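Local atomic coordinates of IroE protein (Escherichia coli, PDB entry 2GZS), a protein that hydrolyses the trilactone siderophore enterobactin and its C-glucosylated salmochelin forms, preferring the iron-free molecules and usually cutting the ring just once to give linear trimers. Residues W30-N35 with P72-V77; Y43-M48 with Q141-W146; L123-I128 with L160-F165. All coordinates share one frame; numbering follows the deposited sequence.

Overall arrangement
All three contacts belong to one alpha/beta-hydrolase domain. Interactions 1 and 2 are pairings within its central mixed sheet, where strands 26-34, 73-79, 43-48 and 143-148 adjoin in that order; their centres are about 10 Å apart, and Met48 joins them through probable backbone hydrogen bonds to Val75 and Val77. Interaction 3, centred about 12 Å from interaction 2 and about 17 Å from interaction 1, ties helix 117-132 to the turn after helix 150-161. Along the chain, interaction 1 closes before interaction 3 opens, whereas interaction 2 alternates with both. Interactions 1 and 2 thus build the sheet whose strand 143-148 leads to Ser149, and interaction 3 fastens a flanking helix to the chain beyond it.

Interaction 1: residues W30-N35 with P72-V77; sequences WTAVPN and PVIVAV
Trp30 and Ala76 exchange two backbone hydrogen bonds, Trp30 N to Ala76 O at 3.0 Å and Ala76 N to Trp30 O at 2.8 Å, and the same double exchange recurs two residues on between Ala32 and Ile74. There Ala32 N donates to Ile74 O with an N-H...O angle of 170°, and Ile74 N returns the bond to Ala32 O. Thr31 and Val75 form the non-hydrogen-bonded pair between them, where the strands approach to 4.6 Å from CA to CA. CA-H...O contacts supplement the amide bonds: Trp30 O, for example, receives the CA-H of Val75 besides the N-H of Ala76.

On the sheet face that carries Trp30, Ala32, Ile74 and Ala76, Ala32 CB lies 4.0 Å from Ile74 CB. The indole of Trp30 has CG beside its own backbone N (chi1 -67°), which brings its six-membered ring to Ala76, and Ala76 O lies at the ring edge, 3.7 Å from Trp30 CE3. On the opposite face, with Thr31 and Val75, methyls meet: Thr31 CG2 lies 3.8 Å from Val73 CG1. The other branch of Val73 meets the proline ring, Val73 CG2 lying 3.9 Å from Pro34 CD, and the two side chains are roughly perpendicular.

Farther out, Pro72 O accepts a hydrogen bond from Tyr11 OH, and Thr31 and Val33 continue the sheet through backbone bonds to Ser14 and His12 of strand 11-19. On its other edge strand 73-79 pairs with the parallel strand 43-48, to which the backbone of Val73 is hydrogen-bonded at Pro44 and Leu46, while helix 117-132 places Val132 against Thr31 and Val75.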
ATOM      1  N   TRP A  30       2.501   3.084  12.760  1.00 10.41           N
ATOM      2  CA  TRP A  30       2.628   1.923  13.642  1.00 11.67           C
ATOM      3  C   TRP A  30       3.496   0.883  12.939  1.00 13.94           C
ATOM      4  O   TRP A  30       3.340   0.566  11.745  1.00 12.62           O
ATOM      5  CB  TRP A  30       1.302   1.268  13.969  1.00 10.67           C
ATOM      6  CG  TRP A  30       0.372   2.078  14.786  1.00 14.20           C
ATOM      7  CD1 TRP A  30       0.264   2.001  16.156  1.00 15.99           C
ATOM      8  CD2 TRP A  30      -0.585   3.067  14.365  1.00 12.39           C
ATOM      9  NE1 TRP A  30      -0.703   2.888  16.591  1.00 18.37           N
ATOM     10  CE2 TRP A  30      -1.230   3.551  15.496  1.00 15.01           C
ATOM     11  CE3 TRP A  30      -0.912   3.562  13.073  1.00 11.87           C
ATOM     12  CZ2 TRP A  30      -2.215   4.514  15.428  1.00 19.75           C
ATOM     13  CZ3 TRP A  30      -1.907   4.544  13.015  1.00 14.90           C
ATOM     14  CH2 TRP A  30      -2.535   5.013  14.171  1.00 18.66           C
ATOM     15  N   THR A  31       4.460   0.341  13.678  1.00 11.55           N
ATOM     16  CA  THR A  31       5.278  -0.757  13.197  1.00 11.45           C
ATOM     17  C   THR A  31       4.956  -2.021  13.996  1.00 12.97           C
ATOM     18  O   THR A  31       5.092  -1.994  15.237  1.00 14.91           O
ATOM     19  CB  THR A  31       6.775  -0.429  13.261  1.00 13.56           C
ATOM     20  OG1 THR A  31       7.017   0.760  12.481  1.00 17.72           O
ATOM     21  CG2 THR A  31       7.610  -1.506  12.585  1.00 16.57           C
ATOM     22  N   ALA A  32       4.498  -3.080  13.366  1.00 11.15           N
ATOM     23  CA  ALA A  32       4.160  -4.347  13.969  1.00 11.06           C
ATOM     24  C   ALA A  32       5.240  -5.334  13.570  1.00  9.12           C
ATOM     25  O   ALA A  32       5.416  -5.642  12.405  1.00 11.06           O
ATOM     26  CB  ALA A  32       2.762  -4.850  13.554  1.00 12.04           C
ATOM     27  N   VAL A  33       5.999  -5.855  14.573  1.00 11.60           N
ATOM     28  CA  VAL A  33       7.112  -6.766  14.316  1.00 12.83           C
ATOM     29  C   VAL A  33       6.714  -8.163  14.813  1.00 11.19           C
ATOM     30  O   VAL A  33       6.222  -8.232  15.958  1.00 11.64           O
ATOM     31  CB  VAL A  33       8.386  -6.325  15.053  1.00 11.30           C
ATOM     32  CG1 VAL A  33       9.506  -7.303  14.826  1.00 14.87           C
ATOM     33  CG2 VAL A  33       8.860  -4.919  14.612  1.00 14.75           C
ATOM     34  N   PRO A  34       6.889  -9.201  14.039  1.00 12.11           N
ATOM     35  CA  PRO A  34       6.520 -10.551  14.507  1.00 12.09           C
ATOM     36  C   PRO A  34       7.322 -10.933  15.766  1.00 13.06           C
ATOM     37  O   PRO A  34       8.464 -10.528  15.923  1.00 13.86           O
ATOM     38  CB  PRO A  34       6.907 -11.436  13.352  1.00 14.56           C
ATOM     39  CG  PRO A  34       6.883 -10.520  12.129  1.00 14.43           C
ATOM     40  CD  PRO A  34       7.441  -9.222  12.656  1.00 11.91           C
ATOM     41  N   ASN A  35       6.652 -11.685  16.629  1.00 13.68           N
ATOM     42  CA  ASN A  35       7.364 -12.226  17.799  1.00 13.73           C
ATOM     43  C   ASN A  35       8.013 -13.533  17.479  1.00 22.61           C
ATOM     44  O   ASN A  35       8.747 -14.039  18.329  1.00 24.30           O
ATOM     45  CB  ASN A  35       6.357 -12.400  18.941  1.00 13.18           C
ATOM     46  CG  ASN A  35       6.014 -11.096  19.588  1.00 15.75           C
ATOM     47  OD1 ASN A  35       6.585 -10.042  19.231  1.00 19.39           O
ATOM     48  ND2 ASN A  35       5.134 -11.076  20.581  1.00 17.44           N
ATOM     49  N   PRO A  72       5.166 -10.974   8.089  1.00 12.91           N
ATOM     50  CA  PRO A  72       5.894  -9.749   7.754  1.00 11.37           C
ATOM     51  C   PRO A  72       5.910  -8.714   8.864  1.00  8.89           C
ATOM     52  O   PRO A  72       4.991  -8.692   9.687  1.00 10.87           O
ATOM     53  CB  PRO A  72       5.031  -9.201   6.555  1.00 13.91           C
ATOM     54  CG  PRO A  72       3.645  -9.611   6.972  1.00 13.05           C
ATOM     55  CD  PRO A  72       3.768 -10.977   7.588  1.00 13.56           C
ATOM     56  N   VAL A  73       6.901  -7.822   8.783  1.00 10.27           N
ATOM     57  CA  VAL A  73       6.740  -6.536   9.461  1.00 12.28           C
ATOM     58  C   VAL A  73       5.624  -5.706   8.773  1.00  8.19           C
ATOM     59  O   VAL A  73       5.597  -5.711   7.525  1.00 10.44           O
ATOM     60  CB  VAL A  73       8.052  -5.763   9.495  1.00 12.32           C
ATOM     61  CG1 VAL A  73       7.991  -4.361  10.058  1.00  9.75           C
ATOM     62  CG2 VAL A  73       9.080  -6.583  10.362  1.00 12.25           C
ATOM     63  N   ILE A  74       4.791  -5.105   9.592  1.00  9.03           N
ATOM     64  CA  ILE A  74       3.660  -4.333   9.023  1.00  9.64           C
ATOM     65  C   ILE A  74       3.890  -2.890   9.425  1.00 11.35           C
ATOM     66  O   ILE A  74       4.046  -2.561  10.618  1.00 10.97           O
ATOM     67  CB  ILE A  74       2.353  -4.833   9.619  1.00 10.50           C
ATOM     68  CG1 ILE A  74       2.200  -6.365   9.482  1.00 12.25           C
ATOM     69  CG2 ILE A  74       1.216  -4.059   9.004  1.00 12.25           C
ATOM     70  CD1 ILE A  74       0.860  -6.843  10.014  1.00 16.07           C
ATOM     71  N   VAL A  75       3.910  -1.969   8.468  1.00 10.44           N
ATOM     72  CA  VAL A  75       4.071  -0.551   8.773  1.00  8.47           C
ATOM     73  C   VAL A  75       2.779   0.127   8.347  1.00  8.85           C
ATOM     74  O   VAL A  75       2.556   0.238   7.132  1.00 10.75           O
ATOM     75  CB  VAL A  75       5.283   0.109   8.088  1.00 11.45           C
ATOM     76  CG1 VAL A  75       5.371   1.573   8.448  1.00 10.41           C
ATOM     77  CG2 VAL A  75       6.561  -0.648   8.462  1.00 12.55           C
ATOM     78  N   ALA A  76       1.951   0.542   9.291  1.00  8.89           N
ATOM     79  CA  ALA A  76       0.679   1.176   8.944  1.00  7.74           C
ATOM     80  C   ALA A  76       0.895   2.677   9.026  1.00  9.61           C
ATOM     81  O   ALA A  76       1.170   3.238  10.081  1.00 10.07           O
ATOM     82  CB  ALA A  76      -0.372   0.726   9.948  1.00 11.23           C
ATOM     83  N   VAL A  77       0.809   3.320   7.837  1.00  8.43           N
ATOM     84  CA  VAL A  77       1.149   4.761   7.769  1.00  9.85           C
ATOM     85  C   VAL A  77      -0.175   5.521   7.881  1.00 11.86           C
ATOM     86  O   VAL A  77      -0.920   5.560   6.859  1.00 10.51           O
ATOM     87  CB  VAL A  77       1.871   5.081   6.476  1.00  9.80           C
ATOM     88  CG1 VAL A  77       2.258   6.556   6.408  1.00 11.25           C
ATOM     89  CG2 VAL A  77       3.105   4.140   6.388  1.00 11.48           C
TER

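Interaction 2: residues Y43-M48 with Q141-W146; sequences YPILYM and QRRGLW
Leu46 swings CG anti to its backbone N (chi1 -175°), and the turn at chi2 lays Leu46 CD1 against the neighbouring backbone, 3.3 Å from Gly144 C. Gly144 has no side chain on this face, and the leucine methyl packs directly on its backbone. Tyr47 instead keeps CG beside its own N (chi1 -74°), which sends the ring across to the neighbouring strand, back toward Arg143, with Gly144 O in plane at its edge, 3.6 Å from Tyr47 CD2, and CE2 near Arg143 CG. That arginine also runs alongside Ile45, Arg143 CG lying 3.7 Å from Ile45 CG2. Beyond, the polar ends of Arg143 and Tyr47 converge on Glu133, which takes a salt bridge from the guanidinium and a hydrogen bond from the phenol, so both long side chains are held at their tips.

The backbones are parallel neighbours in the core of the alpha/beta-hydrolase sheet, and strand 143-148 runs into the GxSxG nucleophile elbow that bears Ser149. Each strand donates in turn: Ile45 N to Arg142 O, Gly144 N to Ile45 O at 2.8 Å, Tyr47 N to Gly144 O and Trp146 N to Tyr47 O. Although Tyr47 N-H points almost straight at Gly144 O (177°), it arrives from above the carbonyl plane.

At the start of the pairing, Pro44 CG sits centrally over one face of the Arg142 guanidinium, 3.6 Å above its plane. At the far end, Trp146 CE3 meets CB of Met48, which is present as selenomethionine, at 3.9 Å, while the indole packs edge-to-face with Phe251 and touches Phe255 and Ala258 of helix 247-262.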
ATOM      1  N   TYR A  43      12.787 -10.318   7.646  1.00 14.46           N
ATOM      2  CA  TYR A  43      11.342 -10.281   7.482  1.00 14.53           C
ATOM      3  C   TYR A  43      10.936  -9.585   6.159  1.00 14.72           C
ATOM      4  O   TYR A  43      11.606  -8.613   5.838  1.00 14.58           O
ATOM      5  CB  TYR A  43      10.708  -9.516   8.608  1.00 14.54           C
ATOM      6  CG  TYR A  43      10.807 -10.015  10.053  1.00 14.23           C
ATOM      7  CD1 TYR A  43      10.143 -11.166  10.424  1.00 14.85           C
ATOM      8  CD2 TYR A  43      11.546  -9.203  10.917  1.00 17.72           C
ATOM      9  CE1 TYR A  43      10.247 -11.591  11.767  1.00 16.90           C
ATOM     10  CE2 TYR A  43      11.637  -9.611  12.254  1.00 18.78           C
ATOM     11  CZ  TYR A  43      10.993 -10.766  12.581  1.00 17.34           C
ATOM     12  OH  TYR A  43      11.127 -11.102  13.933  1.00 23.33           O
ATOM     13  N   PRO A  44       9.920 -10.128   5.510  1.00 12.45           N
ATOM     14  CA  PRO A  44       9.268  -9.286   4.458  1.00 11.56           C
ATOM     15  C   PRO A  44       8.659  -8.106   5.180  1.00 11.73           C
ATOM     16  O   PRO A  44       8.411  -8.156   6.381  1.00 11.07           O
ATOM     17  CB  PRO A  44       8.162 -10.167   3.945  1.00 14.45           C
ATOM     18  CG  PRO A  44       8.413 -11.553   4.435  1.00 21.81           C
ATOM     19  CD  PRO A  44       9.228 -11.377   5.670  1.00 13.98           C
ATOM     20  N   ILE A  45       8.337  -7.009   4.421  1.00 11.51           N
ATOM     21  CA  ILE A  45       7.754  -5.883   5.132  1.00  9.37           C
ATOM     22  C   ILE A  45       6.711  -5.219   4.219  1.00 11.21           C
ATOM     23  O   ILE A  45       7.028  -5.084   3.025  1.00 12.59           O
ATOM     24  CB  ILE A  45       8.829  -4.854   5.582  1.00 12.80           C
ATOM     25  CG1 ILE A  45       8.256  -3.712   6.428  1.00 11.66           C
ATOM     26  CG2 ILE A  45       9.670  -4.339   4.389  1.00 12.11           C
ATOM     27  CD1 ILE A  45       9.347  -2.816   7.080  1.00 11.87           C
ATOM     28  N   LEU A  46       5.548  -4.882   4.787  1.00 10.29           N
ATOM     29  CA  LEU A  46       4.505  -4.306   3.927  1.00  8.68           C
ATOM     30  C   LEU A  46       4.124  -2.952   4.535  1.00 10.76           C
ATOM     31  O   LEU A  46       3.713  -2.907   5.692  1.00  9.24           O
ATOM     32  CB  LEU A  46       3.334  -5.273   3.872  1.00  9.59           C
ATOM     33  CG  LEU A  46       2.218  -4.808   2.885  1.00 13.06           C
ATOM     34  CD1 LEU A  46       2.660  -4.618   1.453  1.00 11.75           C
ATOM     35  CD2 LEU A  46       1.064  -5.802   2.967  1.00 16.53           C
ATOM     36  N   TYR A  47       4.282  -1.892   3.747  1.00  8.90           N
ATOM     37  CA  TYR A  47       3.902  -0.535   4.081  1.00  8.55           C
ATOM     38  C   TYR A  47       2.451  -0.297   3.614  1.00  7.07           C
ATOM     39  O   TYR A  47       2.203  -0.658   2.434  1.00 10.15           O
ATOM     40  CB  TYR A  47       4.851   0.457   3.390  1.00  9.01           C
ATOM     41  CG  TYR A  47       6.237   0.506   4.053  1.00  9.25           C
ATOM     42  CD1 TYR A  47       6.523   1.522   4.956  1.00 12.18           C
ATOM     43  CD2 TYR A  47       7.139  -0.488   3.740  1.00 10.84           C
ATOM     44  CE1 TYR A  47       7.783   1.595   5.595  1.00 12.85           C
ATOM     45  CE2 TYR A  47       8.385  -0.406   4.376  1.00 10.90           C
ATOM     46  CZ  TYR A  47       8.666   0.603   5.252  1.00 10.97           C
ATOM     47  OH  TYR A  47       9.933   0.627   5.866  1.00 13.53           O
HETATM   48  N   MSE A  48       1.597   0.170   4.481  1.00  7.63           N
HETATM   49  CA  MSE A  48       0.169   0.201   4.196  1.00  9.05           C
HETATM   50  C   MSE A  48      -0.399   1.587   4.456  1.00  9.53           C
HETATM   51  O   MSE A  48      -0.254   2.158   5.525  1.00  9.08           O
HETATM   52  CB  MSE A  48      -0.535  -0.817   5.143  1.00 10.77           C
HETATM   53  CG  MSE A  48       0.108  -2.222   4.866  1.00 10.95           C
HETATM   54 SE   MSE A  48      -0.878  -3.664   5.739  1.00 13.17          SE
HETATM   55  CE  MSE A  48      -0.784  -2.347   7.108  1.00 44.27           C
ATOM     56  N   GLN A 141      14.369  -7.392  -0.584  1.00 22.77           N
ATOM     57  CA  GLN A 141      13.740  -7.835  -1.843  1.00 19.19           C
ATOM     58  C   GLN A 141      12.265  -8.105  -1.654  1.00 16.94           C
ATOM     59  O   GLN A 141      11.589  -8.379  -2.646  1.00 23.86           O
ATOM     60  CB  GLN A 141      14.515  -9.071  -2.325  1.00 27.55           C
ATOM     61  CG  GLN A 141      16.002  -8.782  -2.579  1.00 29.27           C
ATOM     62  CD  GLN A 141      16.585  -9.929  -3.398  1.00 50.82           C
ATOM     63  OE1 GLN A 141      17.228 -10.840  -2.873  1.00 54.56           O
ATOM     64  NE2 GLN A 141      16.298  -9.850  -4.695  1.00 64.59           N
ATOM     65  N   ARG A 142      11.748  -8.092  -0.440  1.00 16.87           N
ATOM     66  CA  ARG A 142      10.405  -8.451  -0.064  1.00 14.97           C
ATOM     67  C   ARG A 142       9.749  -7.224   0.587  1.00 13.40           C
ATOM     68  O   ARG A 142       8.951  -7.402   1.494  1.00 14.55           O
ATOM     69  CB  ARG A 142      10.371  -9.623   0.925  1.00 18.23           C
ATOM     70  CG  ARG A 142      10.918 -10.938   0.322  1.00 28.23           C
ATOM     71  CD  ARG A 142       9.797 -11.712  -0.333  1.00 63.85           C
ATOM     72  NE  ARG A 142       9.064 -12.647   0.481  1.00 89.30           N
ATOM     73  CZ  ARG A 142       9.330 -13.545   1.405  1.00 90.46           C
ATOM     74  NH1 ARG A 142      10.564 -13.794   1.839  1.00107.82           N
ATOM     75  NH2 ARG A 142       8.326 -14.251   1.947  1.00 39.94           N
ATOM     76  N   ARG A 143      10.116  -6.043   0.147  1.00 13.67           N
ATOM     77  CA  ARG A 143       9.459  -4.804   0.610  1.00 12.12           C
ATOM     78  C   ARG A 143       8.262  -4.484  -0.272  1.00 11.60           C
ATOM     79  O   ARG A 143       8.430  -4.370  -1.485  1.00 15.19           O
ATOM     80  CB  ARG A 143      10.473  -3.662   0.581  1.00 16.34           C
ATOM     81  CG  ARG A 143       9.909  -2.391   1.209  1.00 19.64           C
ATOM     82  CD  ARG A 143      10.964  -1.336   1.148  1.00 23.16           C
ATOM     83  NE  ARG A 143      12.102  -1.381   2.107  1.00 19.22           N
ATOM     84  CZ  ARG A 143      13.357  -1.196   1.683  1.00 22.22           C
ATOM     85  NH1 ARG A 143      13.737  -0.938   0.428  1.00 21.23           N
ATOM     86  NH2 ARG A 143      14.375  -1.225   2.527  1.00 20.67           N
ATOM     87  N   GLY A 144       7.098  -4.368   0.369  1.00 10.49           N
ATOM     88  CA  GLY A 144       5.873  -4.109  -0.455  1.00  9.85           C
ATOM     89  C   GLY A 144       5.162  -2.882   0.080  1.00  9.91           C
ATOM     90  O   GLY A 144       5.384  -2.322   1.122  1.00  8.43           O
ATOM     91  N   LEU A 145       4.241  -2.402  -0.816  1.00  9.71           N
ATOM     92  CA  LEU A 145       3.426  -1.198  -0.590  1.00  9.93           C
ATOM     93  C   LEU A 145       1.970  -1.541  -0.921  1.00  6.77           C
ATOM     94  O   LEU A 145       1.773  -2.119  -2.003  1.00  9.10           O
ATOM     95  CB  LEU A 145       3.969  -0.072  -1.495  1.00  8.86           C
ATOM     96  CG  LEU A 145       3.100   1.248  -1.389  1.00  8.83           C
ATOM     97  CD1 LEU A 145       3.290   1.903  -0.039  1.00 11.36           C
ATOM     98  CD2 LEU A 145       3.582   2.163  -2.503  1.00 11.45           C
ATOM     99  N   TRP A 146       1.023  -1.182  -0.104  1.00  8.54           N
ATOM    100  CA  TRP A 146      -0.409  -1.411  -0.357  1.00  7.94           C
ATOM    101  C   TRP A 146      -1.174  -0.133  -0.081  1.00  8.53           C
ATOM    102  O   TRP A 146      -0.930   0.611   0.854  1.00  8.67           O
ATOM    103  CB  TRP A 146      -0.929  -2.532   0.638  1.00  8.58           C
ATOM    104  CG  TRP A 146      -2.446  -2.693   0.562  1.00  7.70           C
ATOM    105  CD1 TRP A 146      -3.139  -3.543  -0.287  1.00  7.85           C
ATOM    106  CD2 TRP A 146      -3.424  -1.980   1.353  1.00  8.82           C
ATOM    107  NE1 TRP A 146      -4.482  -3.355  -0.033  1.00  9.54           N
ATOM    108  CE2 TRP A 146      -4.715  -2.446   0.933  1.00  7.14           C
ATOM    109  CE3 TRP A 146      -3.328  -0.998   2.365  1.00  8.32           C
ATOM    110  CZ2 TRP A 146      -5.900  -1.940   1.523  1.00  8.37           C
ATOM    111  CZ3 TRP A 146      -4.530  -0.501   2.949  1.00  8.28           C
ATOM    112  CH2 TRP A 146      -5.764  -1.001   2.501  1.00  9.71           C
TER

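Interaction 3: residues L123-I128 with L160-F165; sequences LLETRI and LSSSYF
Glu125 lies in helix 117-132, where a wider pi-type turn spans 124-128, and faces the non-helical residues after Ser161, its CA 6.9 Å from that of Tyr164. Extended beyond CG, its side chain delivers the carboxylate to Ser162, whose OG donates to Glu125 OE2 at 2.6 Å, on the syn side but 33° out of the carboxylate plane. The same hydroxyl oxygen accepts from Tyr164 N at 2.9 Å. A water bridges the second oxygen: it donates to Glu125 OE1 and accepts from Ser163 N.

Apolar atoms flank this polar link. Tyr164 CB packs 3.5 Å from Glu125 CD as the two side chains run antiparallel, with the carboxylate only 23° from the plane of the tyrosine ring, and Glu125 O lies over one face of that ring. Phe165 CE2 approaches Glu125 OE2, while Phe165 CZ meets Leu124 CD2 at 3.8 Å. Phe165 also reaches Arg143 and Leu145 of strand 143-148.

With OG accepting from the N-H two residues on, Ser162 forms an ST turn directly after helix 150-161, where the chain leaves the helix following the nucleophile and heads for strand 167-171 of the alpha/beta-hydrolase fold.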
ATOM      1  N   LEU A 123       8.634  11.663   1.602  1.00 10.17           N
ATOM      2  CA  LEU A 123       8.515  11.503   3.039  1.00 10.26           C
ATOM      3  C   LEU A 123       8.626  10.007   3.372  1.00 11.51           C
ATOM      4  O   LEU A 123       9.348   9.547   4.287  1.00 10.60           O
ATOM      5  CB  LEU A 123       7.171  12.033   3.554  1.00  8.80           C
ATOM      6  CG  LEU A 123       6.780  11.563   4.943  1.00 13.40           C
ATOM      7  CD1 LEU A 123       7.685  12.227   5.978  1.00 20.58           C
ATOM      8  CD2 LEU A 123       5.329  11.913   5.276  1.00 20.94           C
ATOM      9  N   LEU A 124       7.845   9.192   2.662  1.00 10.16           N
ATOM     10  CA  LEU A 124       7.764   7.744   2.977  1.00  9.48           C
ATOM     11  C   LEU A 124       9.095   7.083   2.764  1.00 12.31           C
ATOM     12  O   LEU A 124       9.517   6.308   3.660  1.00 12.08           O
ATOM     13  CB  LEU A 124       6.656   7.146   2.096  1.00 12.34           C
ATOM     14  CG  LEU A 124       6.419   5.626   2.256  1.00 12.66           C
ATOM     15  CD1 LEU A 124       5.982   5.297   3.682  1.00 11.98           C
ATOM     16  CD2 LEU A 124       5.400   5.166   1.223  1.00 16.17           C
ATOM     17  N   GLU A 125       9.737   7.295   1.633  1.00 11.62           N
ATOM     18  CA  GLU A 125      10.955   6.536   1.255  1.00 10.17           C
ATOM     19  C   GLU A 125      12.216   7.075   1.910  1.00 12.00           C
ATOM     20  O   GLU A 125      13.132   6.260   2.206  1.00 14.97           O
ATOM     21  CB  GLU A 125      11.129   6.522  -0.271  1.00 12.84           C
ATOM     22  CG  GLU A 125       9.976   5.817  -0.965  1.00 13.10           C
ATOM     23  CD  GLU A 125      10.214   5.616  -2.450  1.00 17.21           C
ATOM     24  OE1 GLU A 125      11.260   5.986  -3.016  1.00 19.95           O
ATOM     25  OE2 GLU A 125       9.281   5.044  -3.051  1.00 18.80           O
ATOM     26  N   THR A 126      12.289   8.384   2.143  1.00 11.45           N
ATOM     27  CA  THR A 126      13.554   8.900   2.704  1.00 11.27           C
ATOM     28  C   THR A 126      13.483   9.222   4.174  1.00 13.44           C
ATOM     29  O   THR A 126      14.542   9.475   4.792  1.00 16.79           O
ATOM     30  CB  THR A 126      14.012  10.192   1.978  1.00 14.14           C
ATOM     31  OG1 THR A 126      13.219  11.299   2.403  1.00 15.11           O
ATOM     32  CG2 THR A 126      13.875  10.053   0.459  1.00 18.27           C
ATOM     33  N   ARG A 127      12.303   9.277   4.791  1.00 11.99           N
ATOM     34  CA  ARG A 127      12.169   9.645   6.207  1.00 11.91           C
ATOM     35  C   ARG A 127      11.523   8.517   7.011  1.00 12.78           C
ATOM     36  O   ARG A 127      12.087   8.011   8.006  1.00 13.04           O
ATOM     37  CB  ARG A 127      11.409  10.969   6.423  1.00 11.11           C
ATOM     38  CG  ARG A 127      12.019  12.110   5.594  1.00 15.74           C
ATOM     39  CD  ARG A 127      11.373  13.501   5.864  1.00 16.40           C
ATOM     40  NE  ARG A 127      11.697  14.221   4.614  1.00 14.75           N
ATOM     41  CZ  ARG A 127      10.861  14.847   3.770  1.00 14.00           C
ATOM     42  NH1 ARG A 127       9.568  14.901   4.108  1.00 14.83           N
ATOM     43  NH2 ARG A 127      11.419  15.365   2.687  1.00 16.30           N
ATOM     44  N   ILE A 128      10.314   8.095   6.602  1.00 11.32           N
ATOM     45  CA  ILE A 128       9.628   7.089   7.420  1.00 10.99           C
ATOM     46  C   ILE A 128      10.270   5.726   7.278  1.00 11.89           C
ATOM     47  O   ILE A 128      10.590   5.078   8.319  1.00 13.33           O
ATOM     48  CB  ILE A 128       8.150   7.016   6.969  1.00  9.75           C
ATOM     49  CG1 ILE A 128       7.467   8.358   7.153  1.00 13.17           C
ATOM     50  CG2 ILE A 128       7.462   5.850   7.712  1.00 12.15           C
ATOM     51  CD1 ILE A 128       5.964   8.278   6.830  1.00 14.54           C
ATOM     52  N   LEU A 160       5.331   3.335 -10.891  1.00 10.01           N
ATOM     53  CA  LEU A 160       5.932   4.080 -12.028  1.00 11.92           C
ATOM     54  C   LEU A 160       7.215   4.767 -11.633  1.00 14.69           C
ATOM     55  O   LEU A 160       8.104   4.894 -12.479  1.00 17.24           O
ATOM     56  CB  LEU A 160       4.963   5.158 -12.561  1.00 14.16           C
ATOM     57  CG  LEU A 160       3.819   4.601 -13.407  1.00 14.75           C
ATOM     58  CD1 LEU A 160       2.721   5.662 -13.566  1.00 17.75           C
ATOM     59  CD2 LEU A 160       4.383   4.135 -14.756  1.00 16.10           C
ATOM     60  N   SER A 161       7.326   5.245 -10.401  1.00 12.66           N
ATOM     61  CA  SER A 161       8.440   6.166 -10.103  1.00 16.60           C
ATOM     62  C   SER A 161       9.447   5.618  -9.106  1.00 15.77           C
ATOM     63  O   SER A 161      10.591   6.106  -9.010  1.00 22.14           O
ATOM     64  CB  SER A 161       7.843   7.476  -9.597  1.00 20.68           C
ATOM     65  OG  SER A 161       6.743   7.948 -10.390  1.00 37.31           O
ATOM     66  N   SER A 162       9.151   4.614  -8.337  1.00 15.37           N
ATOM     67  CA  SER A 162       9.966   4.271  -7.152  1.00 17.28           C
ATOM     68  C   SER A 162      10.995   3.210  -7.514  1.00 15.68           C
ATOM     69  O   SER A 162      10.698   2.357  -8.345  1.00 18.19           O
ATOM     70  CB  SER A 162       9.044   3.715  -6.043  1.00 13.02           C
ATOM     71  OG  SER A 162       9.841   3.351  -4.888  1.00 15.39           O
ATOM     72  N   SER A 163      12.152   3.230  -6.859  1.00 15.77           N
ATOM     73  CA  SER A 163      13.020   2.042  -6.871  1.00 17.40           C
ATOM     74  C   SER A 163      13.072   1.410  -5.492  1.00 19.12           C
ATOM     75  O   SER A 163      13.897   0.507  -5.199  1.00 22.40           O
ATOM     76  CB  SER A 163      14.452   2.373  -7.322  1.00 18.03           C
ATOM     77  OG  SER A 163      14.898   3.456  -6.501  1.00 33.54           O
ATOM     78  N   TYR A 164      12.242   1.829  -4.566  1.00 14.08           N
ATOM     79  CA  TYR A 164      12.399   1.426  -3.169  1.00 14.82           C
ATOM     80  C   TYR A 164      11.633   0.162  -2.840  1.00 15.20           C
ATOM     81  O   TYR A 164      12.014  -0.661  -2.023  1.00 17.57           O
ATOM     82  CB  TYR A 164      11.908   2.564  -2.239  1.00 16.92           C
ATOM     83  CG  TYR A 164      12.299   2.384  -0.792  1.00 20.35           C
ATOM     84  CD1 TYR A 164      13.606   2.690  -0.367  1.00 21.10           C
ATOM     85  CD2 TYR A 164      11.376   1.921   0.130  1.00 17.07           C
ATOM     86  CE1 TYR A 164      13.967   2.533   0.975  1.00 20.15           C
ATOM     87  CE2 TYR A 164      11.768   1.788   1.450  1.00 17.39           C
ATOM     88  CZ  TYR A 164      13.042   2.081   1.884  1.00 24.24           C
ATOM     89  OH  TYR A 164      13.259   1.857   3.241  1.00 24.23           O
ATOM     90  N   PHE A 165      10.431   0.007  -3.427  1.00 12.33           N
ATOM     91  CA  PHE A 165       9.630  -1.156  -3.159  1.00 15.78           C
ATOM     92  C   PHE A 165       9.759  -2.216  -4.236  1.00 12.70           C
ATOM     93  O   PHE A 165      10.010  -1.897  -5.396  1.00 12.95           O
ATOM     94  CB  PHE A 165       8.115  -0.784  -3.036  1.00 12.52           C
ATOM     95  CG  PHE A 165       7.861   0.212  -1.944  1.00 10.87           C
ATOM     96  CD1 PHE A 165       7.688  -0.161  -0.601  1.00 11.66           C
ATOM     97  CD2 PHE A 165       7.810   1.562  -2.260  1.00 14.98           C
ATOM     98  CE1 PHE A 165       7.518   0.835   0.331  1.00 12.65           C
ATOM     99  CE2 PHE A 165       7.651   2.520  -1.292  1.00 13.62           C
ATOM    100  CZ  PHE A 165       7.449   2.163   0.035  1.00 12.85           C
TER
HETATM  101  O   HOH W   1      12.567   5.605  -5.221  1.00 26.14           O